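Local coordinates for proteasome assembly chaperone family protein (Pyrococcus furiosus, PDB 3VR0) that probably acts as an activator of the archaeal proteasome, being a homologue of the proteasome assembly chaperones, at residues 32-38 and 135-141; 47-53 and 104-108; 151-155 and 222-227; 171-177 and 229-234. All blocks are in the same frame, centred on the assembly; numbering follows the deposited sequence.

Interaction 1: 32-38 and 135-141; sequences DPIFIEG and TREIITM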
loop_
_atom_site.group_PDB
_atom_site.type_symbol
_atom_site.label_atom_id
_atom_site.label_comp_id
_atom_site.label_asym_id
_atom_site.label_seq_id
_atom_site.Cartn_x
_atom_site.Cartn_y
_atom_site.Cartn_z
ATOM N N ASP C 32 -6.273 -36.702 7.398
ATOM C CA ASP C 32 -7.321 -36.285 6.487
ATOM C C ASP C 32 -8.323 -35.414 7.241
ATOM O O ASP C 32 -9.505 -35.612 7.091
ATOM C CB ASP C 32 -8.046 -37.522 5.902
ATOM C CG ASP C 32 -8.969 -37.172 4.741
ATOM O OD1 ASP C 32 -8.790 -36.103 4.122
ATOM O OD2 ASP C 32 -9.883 -37.975 4.432
ATOM N N PRO C 33 -7.844 -34.457 8.051
ATOM C CA PRO C 33 -8.809 -33.697 8.815
ATOM C C PRO C 33 -9.631 -32.731 7.957
ATOM O O PRO C 33 -9.305 -32.462 6.768
ATOM C CB PRO C 33 -7.940 -32.945 9.807
ATOM C CG PRO C 33 -6.606 -32.793 9.097
ATOM C CD PRO C 33 -6.461 -33.958 8.224
ATOM N N ILE C 34 -10.723 -32.244 8.521
ATOM C CA ILE C 34 -11.452 -31.171 7.870
ATOM C C ILE C 34 -10.896 -29.905 8.515
ATOM O O ILE C 34 -10.725 -29.866 9.743
ATOM C CB ILE C 34 -12.993 -31.315 8.030
ATOM C CG1 ILE C 34 -13.510 -32.551 7.228
ATOM C CG2 ILE C 34 -13.733 -30.014 7.580
ATOM C CD1 ILE C 34 -14.951 -32.960 7.552
ATOM N N PHE C 35 -10.565 -28.912 7.676
ATOM C CA PHE C 35 -10.121 -27.599 8.144
ATOM C C PHE C 35 -11.297 -26.654 8.358
ATOM O O PHE C 35 -11.980 -26.285 7.423
ATOM C CB PHE C 35 -9.140 -27.033 7.092
ATOM C CG PHE C 35 -8.523 -25.692 7.437
ATOM C CD1 PHE C 35 -8.295 -25.320 8.739
ATOM C CD2 PHE C 35 -8.086 -24.826 6.401
ATOM C CE1 PHE C 35 -7.702 -24.091 9.050
ATOM C CE2 PHE C 35 -7.498 -23.585 6.717
ATOM C CZ PHE C 35 -7.308 -23.221 8.026
ATOM N N ILE C 36 -11.499 -26.189 9.567
ATOM C CA ILE C 36 -12.594 -25.318 9.845
ATOM C C ILE C 36 -12.118 -23.908 10.205
ATOM O O ILE C 36 -11.247 -23.756 11.082
ATOM C CB ILE C 36 -13.435 -25.834 11.028
ATOM C CG1 ILE C 36 -13.932 -27.257 10.743
ATOM C CG2 ILE C 36 -14.702 -24.929 11.253
ATOM C CD1 ILE C 36 -14.752 -27.798 11.875
ATOM N N GLU C 37 -12.711 -22.885 9.548
ATOM C CA GLU C 37 -12.269 -21.475 9.745
ATOM C C GLU C 37 -13.333 -20.595 10.394
ATOM O O GLU C 37 -14.460 -20.497 9.896
ATOM C CB GLU C 37 -11.787 -20.842 8.439
ATOM C CG GLU C 37 -11.477 -19.321 8.568
ATOM C CD GLU C 37 -12.702 -18.447 8.338
ATOM O OE1 GLU C 37 -13.597 -18.893 7.616
ATOM O OE2 GLU C 37 -12.828 -17.344 8.918
ATOM N N GLY C 38 -12.965 -19.982 11.503
ATOM C CA GLY C 38 -13.801 -18.994 12.186
ATOM C C GLY C 38 -12.964 -17.811 12.658
ATOM O O GLY C 38 -12.746 -17.607 13.851
ATOM N N THR C 135 -4.936 -32.486 4.848
ATOM C CA THR C 135 -6.233 -31.786 4.659
ATOM C C THR C 135 -6.599 -31.575 3.193
ATOM O O THR C 135 -5.755 -31.120 2.393
ATOM C CB THR C 135 -6.220 -30.405 5.291
ATOM O OG1 THR C 135 -5.752 -30.523 6.634
ATOM C CG2 THR C 135 -7.636 -29.760 5.273
ATOM N N ARG C 136 -7.837 -31.939 2.850
ATOM C CA ARG C 136 -8.369 -31.767 1.491
ATOM C C ARG C 136 -9.591 -30.891 1.553
ATOM O O ARG C 136 -9.923 -30.240 0.589
ATOM C CB ARG C 136 -8.781 -33.129 0.857
ATOM C CG ARG C 136 -7.587 -34.153 0.704
ATOM C CD ARG C 136 -8.080 -35.597 0.356
ATOM N NE ARG C 136 -9.083 -36.051 1.341
ATOM C CZ ARG C 136 -10.319 -36.447 1.030
ATOM N NH1 ARG C 136 -10.688 -36.522 -0.263
ATOM N NH2 ARG C 136 -11.170 -36.786 2.006
ATOM N N GLU C 137 -10.273 -30.911 2.699
ATOM C CA GLU C 137 -11.644 -30.468 2.795
ATOM C C GLU C 137 -11.722 -29.317 3.800
ATOM O O GLU C 137 -11.122 -29.389 4.881
ATOM C CB GLU C 137 -12.559 -31.613 3.271
ATOM C CG GLU C 137 -14.064 -31.263 3.101
ATOM C CD GLU C 137 -15.034 -32.446 3.431
ATOM O OE1 GLU C 137 -14.559 -33.588 3.511
ATOM O OE2 GLU C 137 -16.247 -32.201 3.659
ATOM N N ILE C 138 -12.474 -28.278 3.442
ATOM C CA ILE C 138 -12.487 -27.025 4.197
ATOM C C ILE C 138 -13.903 -26.605 4.480
ATOM O O ILE C 138 -14.713 -26.641 3.588
ATOM C CB ILE C 138 -11.822 -25.914 3.369
ATOM C CG1 ILE C 138 -10.379 -26.256 3.057
ATOM C CG2 ILE C 138 -11.838 -24.583 4.087
ATOM C CD1 ILE C 138 -9.783 -25.493 1.783
ATOM N N ILE C 139 -14.201 -26.145 5.693
ATOM C CA ILE C 139 -15.500 -25.566 5.945
ATOM C C ILE C 139 -15.250 -24.174 6.502
ATOM O O ILE C 139 -14.539 -24.038 7.477
ATOM C CB ILE C 139 -16.275 -26.418 7.001
ATOM C CG1 ILE C 139 -16.530 -27.849 6.463
ATOM C CG2 ILE C 139 -17.583 -25.741 7.327
ATOM C CD1 ILE C 139 -17.317 -28.742 7.502
ATOM N N THR C 140 -15.793 -23.121 5.881
ATOM C CA THR C 140 -15.608 -21.781 6.469
ATOM C C THR C 140 -16.924 -21.277 7.060
ATOM O O THR C 140 -17.980 -21.544 6.545
ATOM C CB THR C 140 -15.048 -20.769 5.444
ATOM O OG1 THR C 140 -15.977 -20.650 4.398
ATOM C CG2 THR C 140 -13.717 -21.280 4.792
ATOM N N MET C 141 -16.827 -20.536 8.143
ATOM C CA MET C 141 -17.956 -20.068 8.855
ATOM C C MET C 141 -17.809 -18.575 8.929
ATOM O O MET C 141 -16.711 -18.064 9.163
ATOM C CB MET C 141 -17.927 -20.645 10.276
ATOM C CG MET C 141 -17.845 -22.228 10.275
ATOM S SD MET C 141 -18.057 -22.824 11.951
ATOM C CE MET C 141 -16.742 -22.000 12.798
HETATM O O HOH W 1 -15.093 -16.011 9.311
#
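F35 and E37 of strand 34-37 bind E137, I139 and M141 of strand 137-141 as parallel neighbours, with the strand axes 4.6 Å apart at closest and 18° from exact alignment. Each donates its N-H to the carbonyl of the residue before its bridge partner (I138 for F35, T140 for E37) and accepts the amide of the residue after it. F35 N reaches E137 O at 2.9 Å and F35 O receives I139 N at 2.8 Å; E37 repeats the pattern with I139 O and M141 N. Before the ladder begins, R136 grips D32 side-on. R136 NE meets D32 OD1 at 2.8 Å in the guanidinium plane, and R136 NH2 bonds D32 OD2 at 3.0 Å from a tilted approach. The carboxylate and guanidinium planes stand 48° apart. D32 CG lies anti to the backbone N (chi1 -169°), which carries the carboxylate out toward the arginine. Farther along, the face that carries I34, I36, I139 and M141 is largely apolar. I34 CG2 rests on I139 CG1 at 3.7 Å, and I36 CG2 touches M141 CE at 3.9 Å, both beneath helix 221-235. E137 shares that face, running alongside I34, its carboxylate held by R100 and Y168. On the other face E37 OE1 lies 3.2 Å from T140 CB, while E37 OE2 takes the L39 amide and T140 OG1 bonds A193 O. Strand 102-107 pairs with the other edge of strand 34-37, and strand 206-214 flanks strand 137-145. These are central parallel strands of the mixed sheet of an alpha/beta fold, in the PAC2 family region.

Interaction 2: 47-53 and 104-108; sequences KLAAEHL and IVTGD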
loop_
_atom_site.group_PDB
_atom_site.type_symbol
_atom_site.label_atom_id
_atom_site.label_comp_id
_atom_site.label_asym_id
_atom_site.label_seq_id
_atom_site.Cartn_x
_atom_site.Cartn_y
_atom_site.Cartn_z
ATOM N N LYS C 47 -16.197 -16.518 14.266
ATOM C CA LYS C 47 -15.381 -16.592 15.465
ATOM C C LYS C 47 -16.076 -17.207 16.697
ATOM O O LYS C 47 -15.495 -18.058 17.372
ATOM C CB LYS C 47 -14.795 -15.238 15.814
ATOM C CG LYS C 47 -13.918 -15.305 17.053
ATOM C CD LYS C 47 -13.275 -13.967 17.345
ATOM C CE LYS C 47 -12.309 -14.081 18.526
ATOM N NZ LYS C 47 -11.236 -13.063 18.406
ATOM N N LEU C 48 -17.294 -16.755 17.006
ATOM C CA LEU C 48 -18.055 -17.306 18.137
ATOM C C LEU C 48 -18.304 -18.768 17.941
ATOM O O LEU C 48 -18.127 -19.547 18.851
ATOM C CB LEU C 48 -19.417 -16.631 18.307
ATOM C CG LEU C 48 -19.428 -15.247 18.931
ATOM C CD1 LEU C 48 -20.850 -14.747 18.811
ATOM C CD2 LEU C 48 -19.008 -15.304 20.386
ATOM N N ALA C 49 -18.730 -19.104 16.742
ATOM C CA ALA C 49 -18.950 -20.464 16.317
ATOM C C ALA C 49 -17.663 -21.301 16.534
ATOM O O ALA C 49 -17.726 -22.340 17.176
ATOM C CB ALA C 49 -19.382 -20.494 14.899
ATOM N N ALA C 50 -16.509 -20.844 16.039
ATOM C CA ALA C 50 -15.278 -21.630 16.187
ATOM C C ALA C 50 -14.831 -21.767 17.630
ATOM O O ALA C 50 -14.436 -22.866 18.040
ATOM C CB ALA C 50 -14.118 -21.087 15.310
ATOM N N GLU C 51 -14.905 -20.676 18.398
ATOM C CA GLU C 51 -14.517 -20.712 19.813
ATOM C C GLU C 51 -15.403 -21.657 20.621
ATOM O O GLU C 51 -14.924 -22.375 21.512
ATOM C CB GLU C 51 -14.552 -19.349 20.451
ATOM C CG GLU C 51 -13.404 -18.439 20.001
ATOM C CD GLU C 51 -13.537 -17.063 20.611
ATOM O OE1 GLU C 51 -14.682 -16.629 20.862
ATOM O OE2 GLU C 51 -12.507 -16.430 20.887
ATOM N N HIS C 52 -16.687 -21.666 20.298
ATOM C CA HIS C 52 -17.596 -22.540 20.992
ATOM C C HIS C 52 -17.270 -23.976 20.632
ATOM O O HIS C 52 -17.311 -24.857 21.485
ATOM C CB HIS C 52 -19.057 -22.245 20.654
ATOM C CG HIS C 52 -20.008 -23.010 21.510
ATOM N ND1 HIS C 52 -19.983 -22.937 22.889
ATOM C CD2 HIS C 52 -20.980 -23.895 21.198
ATOM C CE1 HIS C 52 -20.912 -23.734 23.388
ATOM N NE2 HIS C 52 -21.541 -24.316 22.383
ATOM N N LEU C 53 -16.937 -24.205 19.364
ATOM C CA LEU C 53 -16.564 -25.537 18.933
ATOM C C LEU C 53 -15.249 -25.975 19.594
ATOM O O LEU C 53 -15.159 -27.089 20.092
ATOM C CB LEU C 53 -16.532 -25.660 17.418
ATOM C CG LEU C 53 -16.249 -27.024 16.795
ATOM C CD1 LEU C 53 -17.390 -28.062 17.058
ATOM C CD2 LEU C 53 -16.045 -26.798 15.297
ATOM N N ILE C 104 -9.023 -26.394 13.456
ATOM C CA ILE C 104 -9.863 -25.251 13.564
ATOM C C ILE C 104 -8.966 -24.038 13.764
ATOM O O ILE C 104 -8.114 -24.041 14.625
ATOM C CB ILE C 104 -10.884 -25.366 14.746
ATOM C CG1 ILE C 104 -11.737 -26.623 14.599
ATOM C CG2 ILE C 104 -11.785 -24.073 14.810
ATOM C CD1 ILE C 104 -12.450 -27.045 15.927
ATOM N N VAL C 105 -9.131 -23.022 12.925
ATOM C CA VAL C 105 -8.349 -21.800 13.106
ATOM C C VAL C 105 -9.288 -20.697 13.564
ATOM O O VAL C 105 -10.409 -20.594 13.075
ATOM C CB VAL C 105 -7.600 -21.354 11.799
ATOM C CG1 VAL C 105 -8.579 -21.028 10.644
ATOM C CG2 VAL C 105 -6.691 -20.165 12.061
ATOM N N THR C 106 -8.818 -19.901 14.506
ATOM C CA THR C 106 -9.445 -18.642 14.873
ATOM C C THR C 106 -8.330 -17.637 15.215
ATOM O O THR C 106 -7.152 -17.915 15.032
ATOM C CB THR C 106 -10.487 -18.826 16.044
ATOM O OG1 THR C 106 -11.280 -17.642 16.178
ATOM C CG2 THR C 106 -9.838 -19.126 17.413
ATOM N N GLY C 107 -8.674 -16.472 15.723
ATOM C CA GLY C 107 -7.644 -15.514 16.064
ATOM C C GLY C 107 -8.133 -14.105 16.285
ATOM O O GLY C 107 -9.344 -13.837 16.301
ATOM N N ASP C 108 -7.186 -13.208 16.532
ATOM C CA ASP C 108 -7.503 -11.826 16.815
ATOM C C ASP C 108 -8.090 -11.061 15.590
ATOM O O ASP C 108 -8.875 -10.134 15.766
ATOM C CB ASP C 108 -6.239 -11.087 17.253
ATOM C CG ASP C 108 -5.588 -11.686 18.495
ATOM O OD1 ASP C 108 -6.274 -11.877 19.511
ATOM O OD2 ASP C 108 -4.366 -11.913 18.478
#
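K47 reaches from helix 47-53 over T106 to the end of strand 104-107, while A50 and L53 set their apolar ends against I104. The lysine is fully extended: with chi1 at -179° and the later torsions straight too, K47 NZ is carried past the threonine to G107 O at 2.9 Å. The ammonium arrives well above the carbonyl plane, 43° out of it, rather than on a lone pair. On the way the side chains of K47 and T106 cross at about a right angle, with K47 CG 3.6 Å from T106 OG1. That hydroxyl is itself engaged with G38 O. An alanine in place of K47 would probably leave G107 O without this donor and uncover the T106 side chain that the methylenes now pass over. G107 adopts backbone angles at which any CB would strike the preceding carbonyl oxygen, which suits the glycine found there. Deeper in, A50 CB meets I104 CG2 at 3.8 Å, the small methyl group letting the helix come near the strand. L53 CD2 packs on I104 CD1 at 3.7 Å, and these two side chains also cross nearly perpendicularly. Thus the two branches of I104 are divided between successive turns of the helix. The axes of helix 47-53 and strand 104-107 pass 8.5 Å apart with their directions 122° from each other, the helix lying across the sheet. L53 and I104 both also rest on I36 of neighbouring strand 34-37, and the far flank of helix 45-57 meets helices 221-235 and 242-256 through L48 and H52.

Interaction 3: 151-155 and 222-227; sequences GEPRV and KAAKAV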
loop_
_atom_site.group_PDB
_atom_site.type_symbol
_atom_site.label_atom_id
_atom_site.label_comp_id
_atom_site.label_asym_id
_atom_site.label_seq_id
_atom_site.Cartn_x
_atom_site.Cartn_y
_atom_site.Cartn_z
ATOM N N GLY C 151 -37.077 -13.041 12.281
ATOM C CA GLY C 151 -37.156 -14.258 13.081
ATOM C C GLY C 151 -35.885 -15.090 13.120
ATOM O O GLY C 151 -34.860 -14.663 13.673
ATOM N N GLU C 152 -35.950 -16.284 12.541
ATOM C CA GLU C 152 -34.823 -17.216 12.598
ATOM C C GLU C 152 -33.731 -16.902 11.564
ATOM O O GLU C 152 -34.013 -16.758 10.356
ATOM C CB GLU C 152 -35.304 -18.673 12.519
ATOM C CG GLU C 152 -36.178 -19.086 13.720
ATOM C CD GLU C 152 -35.482 -18.889 15.079
ATOM O OE1 GLU C 152 -35.837 -17.930 15.813
ATOM O OE2 GLU C 152 -34.577 -19.688 15.422
ATOM N N PRO C 153 -32.482 -16.754 12.039
ATOM C CA PRO C 153 -31.371 -16.545 11.117
ATOM C C PRO C 153 -31.260 -17.704 10.120
ATOM O O PRO C 153 -31.340 -18.872 10.497
ATOM C CB PRO C 153 -30.153 -16.439 12.040
ATOM C CG PRO C 153 -30.589 -17.029 13.355
ATOM C CD PRO C 153 -32.042 -16.651 13.439
ATOM N N ARG C 154 -31.170 -17.352 8.844
ATOM C CA ARG C 154 -30.938 -18.304 7.794
ATOM C C ARG C 154 -29.405 -18.490 7.601
ATOM O O ARG C 154 -28.618 -17.652 8.060
ATOM C CB ARG C 154 -31.630 -17.823 6.509
ATOM C CG ARG C 154 -33.131 -17.455 6.720
ATOM C CD ARG C 154 -33.990 -17.430 5.478
ATOM N NE ARG C 154 -33.439 -16.692 4.334
ATOM C CZ ARG C 154 -33.691 -15.409 4.047
ATOM N NH1 ARG C 154 -33.151 -14.854 2.963
ATOM N NH2 ARG C 154 -34.466 -14.668 4.839
ATOM N N VAL C 155 -29.008 -19.581 6.940
ATOM C CA VAL C 155 -27.601 -19.888 6.662
ATOM C C VAL C 155 -27.394 -20.066 5.183
ATOM O O VAL C 155 -28.051 -20.898 4.584
ATOM C CB VAL C 155 -27.130 -21.187 7.400
ATOM C CG1 VAL C 155 -25.860 -21.786 6.736
ATOM C CG2 VAL C 155 -26.890 -20.874 8.845
ATOM N N LYS C 222 -26.447 -15.733 18.381
ATOM C CA LYS C 222 -27.564 -16.547 17.849
ATOM C C LYS C 222 -27.358 -16.977 16.396
ATOM O O LYS C 222 -27.752 -18.083 15.999
ATOM C CB LYS C 222 -28.919 -15.801 18.036
ATOM C CG LYS C 222 -30.166 -16.412 17.344
ATOM C CD LYS C 222 -31.471 -15.907 18.051
ATOM C CE LYS C 222 -32.667 -15.746 17.083
ATOM N NZ LYS C 222 -33.258 -17.063 16.634
ATOM N N ALA C 223 -26.771 -16.097 15.577
ATOM C CA ALA C 223 -26.455 -16.533 14.233
ATOM C C ALA C 223 -25.281 -17.541 14.297
ATOM O O ALA C 223 -25.238 -18.497 13.536
ATOM C CB ALA C 223 -26.194 -15.339 13.259
ATOM N N ALA C 224 -24.363 -17.323 15.226
ATOM C CA ALA C 224 -23.240 -18.255 15.465
ATOM C C ALA C 224 -23.800 -19.666 15.753
ATOM O O ALA C 224 -23.371 -20.671 15.139
ATOM C CB ALA C 224 -22.391 -17.771 16.610
ATOM N N LYS C 225 -24.802 -19.722 16.635
ATOM C CA LYS C 225 -25.505 -20.975 16.925
ATOM C C LYS C 225 -26.003 -21.649 15.653
ATOM O O LYS C 225 -25.760 -22.850 15.418
ATOM C CB LYS C 225 -26.653 -20.751 17.938
ATOM C CG LYS C 225 -27.450 -22.050 18.204
ATOM C CD LYS C 225 -28.271 -21.980 19.477
ATOM C CE LYS C 225 -29.255 -23.133 19.526
ATOM N NZ LYS C 225 -30.405 -22.767 20.416
ATOM N N ALA C 226 -26.664 -20.872 14.800
ATOM C CA ALA C 226 -27.239 -21.440 13.595
ATOM C C ALA C 226 -26.184 -21.978 12.644
ATOM O O ALA C 226 -26.351 -23.047 12.044
ATOM C CB ALA C 226 -28.086 -20.415 12.898
ATOM N N VAL C 227 -25.098 -21.223 12.472
ATOM C CA VAL C 227 -24.016 -21.670 11.573
ATOM C C VAL C 227 -23.391 -22.958 12.135
ATOM O O VAL C 227 -23.157 -23.916 11.413
ATOM C CB VAL C 227 -22.936 -20.552 11.411
ATOM C CG1 VAL C 227 -21.669 -21.105 10.766
ATOM C CG2 VAL C 227 -23.514 -19.369 10.570
#
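E152 and K222 form a salt bridge at the solvent side of the contact, with K222 NZ 2.8 Å from E152 OE1. The side chains cross at about a right angle, and the ammonium sits above the carboxylate plane, 42° out of it. Beneath them the P153 ring lies against the lysine, its CD 3.4 Å from K222 NZ, so the chain of K222 passes over the proline to reach the glutamate. With chi1 at 171° the lysine leaves the helix, and bends farther out bring NZ back over the loop. A leucine at K222 would probably keep some of the contact with P153 but leave the E152 carboxylate without its counter-charge. Inward the contact turns apolar. P153 CG approaches A226 CB at 4.2 Å, and P153 CB faces A223 CB at 4.3 Å, the alanines offering a shallow surface to the ring. V155 CG2 follows, meeting V227 CG2 at 4.1 Å and lying near A226. In the next shell, V155 is fixed by backbone bonds to E178 and I180, and R154 is paired with E213. On the helix side, A223 and V227 lean on V45, whereas K222 also touches A248 and E252 of helix 242-256. This is plain packing of an alpha/beta fold: the loop entering strand 155-159 of the mixed sheet lies against the first half of helix 221-235, closed at the surface by one ion pair.

Interaction 4: 171-177 and 229-234; sequences KLEGCSV and SAVTKI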
loop_
_atom_site.group_PDB
_atom_site.type_symbol
_atom_site.label_atom_id
_atom_site.label_comp_id
_atom_site.label_asym_id
_atom_site.label_seq_id
_atom_site.Cartn_x
_atom_site.Cartn_y
_atom_site.Cartn_z
ATOM N N LYS C 171 -25.862 -34.690 4.042
ATOM C CA LYS C 171 -25.366 -34.565 5.415
ATOM C C LYS C 171 -26.267 -33.688 6.231
ATOM O O LYS C 171 -26.404 -33.907 7.423
ATOM C CB LYS C 171 -23.953 -33.970 5.443
ATOM C CG LYS C 171 -22.953 -34.721 4.629
ATOM C CD LYS C 171 -22.498 -35.913 5.373
ATOM C CE LYS C 171 -21.394 -36.628 4.625
ATOM N NZ LYS C 171 -21.088 -37.865 5.403
ATOM N N LEU C 172 -26.878 -32.702 5.579
ATOM C CA LEU C 172 -27.699 -31.686 6.250
ATOM C C LEU C 172 -29.190 -32.056 6.388
ATOM O O LEU C 172 -29.931 -31.408 7.128
ATOM C CB LEU C 172 -27.584 -30.350 5.508
ATOM C CG LEU C 172 -26.313 -29.525 5.732
ATOM C CD1 LEU C 172 -26.056 -28.615 4.548
ATOM C CD2 LEU C 172 -26.436 -28.716 6.982
ATOM N N GLU C 173 -29.627 -33.066 5.646
ATOM C CA GLU C 173 -31.008 -33.573 5.721
ATOM C C GLU C 173 -31.433 -33.722 7.209
ATOM O O GLU C 173 -30.762 -34.412 7.986
ATOM C CB GLU C 173 -31.064 -34.900 4.953
ATOM C CG GLU C 173 -32.419 -35.290 4.363
ATOM C CD GLU C 173 -32.343 -35.859 2.926
ATOM O OE1 GLU C 173 -31.304 -36.459 2.518
ATOM O OE2 GLU C 173 -33.360 -35.703 2.198
ATOM N N GLY C 174 -32.485 -33.006 7.622
ATOM C CA GLY C 174 -33.002 -33.098 9.003
ATOM C C GLY C 174 -32.517 -32.054 10.000
ATOM O O GLY C 174 -32.916 -32.029 11.174
ATOM N N CYS C 175 -31.646 -31.174 9.532
ATOM C CA CYS C 175 -31.098 -30.135 10.358
ATOM C C CYS C 175 -32.201 -29.144 10.678
ATOM O O CYS C 175 -33.042 -28.874 9.817
ATOM C CB CYS C 175 -29.979 -29.449 9.578
ATOM S SG CYS C 175 -29.240 -28.074 10.435
ATOM N N SER C 176 -32.209 -28.605 11.900
ATOM C CA SER C 176 -33.205 -27.578 12.287
ATOM C C SER C 176 -33.105 -26.242 11.514
ATOM O O SER C 176 -34.129 -25.670 11.094
ATOM C CB SER C 176 -33.154 -27.314 13.791
ATOM O OG SER C 176 -31.820 -27.361 14.280
ATOM N N VAL C 177 -31.883 -25.753 11.303
ATOM C CA VAL C 177 -31.666 -24.466 10.627
ATOM C C VAL C 177 -31.918 -24.563 9.136
ATOM O O VAL C 177 -31.558 -25.549 8.483
ATOM C CB VAL C 177 -30.261 -23.860 10.896
ATOM C CG1 VAL C 177 -30.023 -23.719 12.380
ATOM C CG2 VAL C 177 -29.161 -24.673 10.228
ATOM N N SER C 229 -24.677 -25.143 14.228
ATOM C CA SER C 229 -25.632 -26.256 14.084
ATOM C C SER C 229 -25.536 -26.878 12.696
ATOM O O SER C 229 -25.599 -28.118 12.517
ATOM C CB SER C 229 -27.082 -25.780 14.348
ATOM O OG SER C 229 -27.181 -25.230 15.655
ATOM N N ALA C 230 -25.382 -26.025 11.685
ATOM C CA ALA C 230 -25.251 -26.582 10.346
ATOM C C ALA C 230 -23.932 -27.342 10.223
ATOM O O ALA C 230 -23.910 -28.448 9.696
ATOM C CB ALA C 230 -25.375 -25.509 9.273
ATOM N N VAL C 231 -22.835 -26.741 10.694
ATOM C CA VAL C 231 -21.516 -27.372 10.609
ATOM C C VAL C 231 -21.453 -28.683 11.456
ATOM O O VAL C 231 -21.130 -29.713 10.920
ATOM C CB VAL C 231 -20.421 -26.422 11.089
ATOM C CG1 VAL C 231 -19.062 -27.195 11.223
ATOM C CG2 VAL C 231 -20.331 -25.195 10.193
ATOM N N THR C 232 -21.774 -28.631 12.749
ATOM C CA THR C 232 -21.803 -29.867 13.554
ATOM C C THR C 232 -22.720 -30.930 12.943
ATOM O O THR C 232 -22.378 -32.120 12.856
ATOM C CB THR C 232 -22.157 -29.635 14.999
ATOM O OG1 THR C 232 -23.423 -28.963 15.088
ATOM C CG2 THR C 232 -21.046 -28.833 15.708
ATOM N N LYS C 233 -23.836 -30.494 12.379
ATOM C CA LYS C 233 -24.676 -31.451 11.659
ATOM C C LYS C 233 -23.954 -32.126 10.489
ATOM O O LYS C 233 -24.040 -33.351 10.323
ATOM C CB LYS C 233 -26.003 -30.789 11.247
ATOM C CG LYS C 233 -26.676 -31.313 9.999
ATOM C CD LYS C 233 -27.049 -32.790 10.080
ATOM C CE LYS C 233 -28.210 -33.062 10.985
ATOM N NZ LYS C 233 -29.063 -34.092 10.281
ATOM N N ILE C 234 -23.230 -31.364 9.668
ATOM C CA ILE C 234 -22.419 -32.006 8.617
ATOM C C ILE C 234 -21.342 -32.973 9.176
ATOM O O ILE C 234 -20.970 -33.941 8.519
ATOM C CB ILE C 234 -21.759 -30.932 7.693
ATOM C CG1 ILE C 234 -22.797 -30.337 6.750
ATOM C CG2 ILE C 234 -20.653 -31.495 6.878
ATOM C CD1 ILE C 234 -22.397 -29.026 6.116
#
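K233 NZ meets E173 O at 2.9 Å from above the carbonyl plane, 37° out of it, and not on a lone pair. Flat peptide groups are what the lysine meets here, since its methylenes also pass beside the K171 carbonyl oxygen. C175 CB touches K233 CG at 3.8 Å, and L172 CD2 reaches the same carbon at 4.0 Å, so K233 CG rests against both the helix end and the turn. A near-trans first torsion (chi1 151°) points K233 CG off the helix, and bends at each later torsion fold the chain back toward the type II turn of L172 to C175. G174 takes a backbone conformation that calls for glycine, and the C175 N to L172 O bond closes the turn. Below this, L172 CG meets I234 CG1 at 3.7 Å, the two side chains crossing at a slant, while K171 CB lies against the same isoleucine atom. A230 CB touches both L172 CD2 and V177 CG2, 4.0 Å from the latter. V177 CG1 also touches S229 CB, whose hydroxyl is engaged with K225 O. C175 SG binds a gold ion. Taken together, an apolar seam grips the end of helix 164-172 on helix 221-235, with one ammonium satisfying a turn carbonyl at the solvent side and a soft cysteine sulfur that binds gold.

Interaction 1 is the buried one; interaction 2 is close to the chain centre but only partly buried, and interactions 3 and 4, also partly buried, lie farther out with charged residues toward the surface. Interaction 1 is a backbone ladder with an ion pair at its exposed end; the other three join a helix to a strand, a loop or a helix end, mainly through side chains. Strands 34-37 and 102-107, from interactions 1 and 2, are neighbours bonded by I36 O to V105 N at 2.9 Å. Interactions 3 and 4 share helix 221-235, which also touches interaction 1 through M141 and interaction 2 through L48. Lysines reach carbonyls in 2 and 4, a carboxylate in 3.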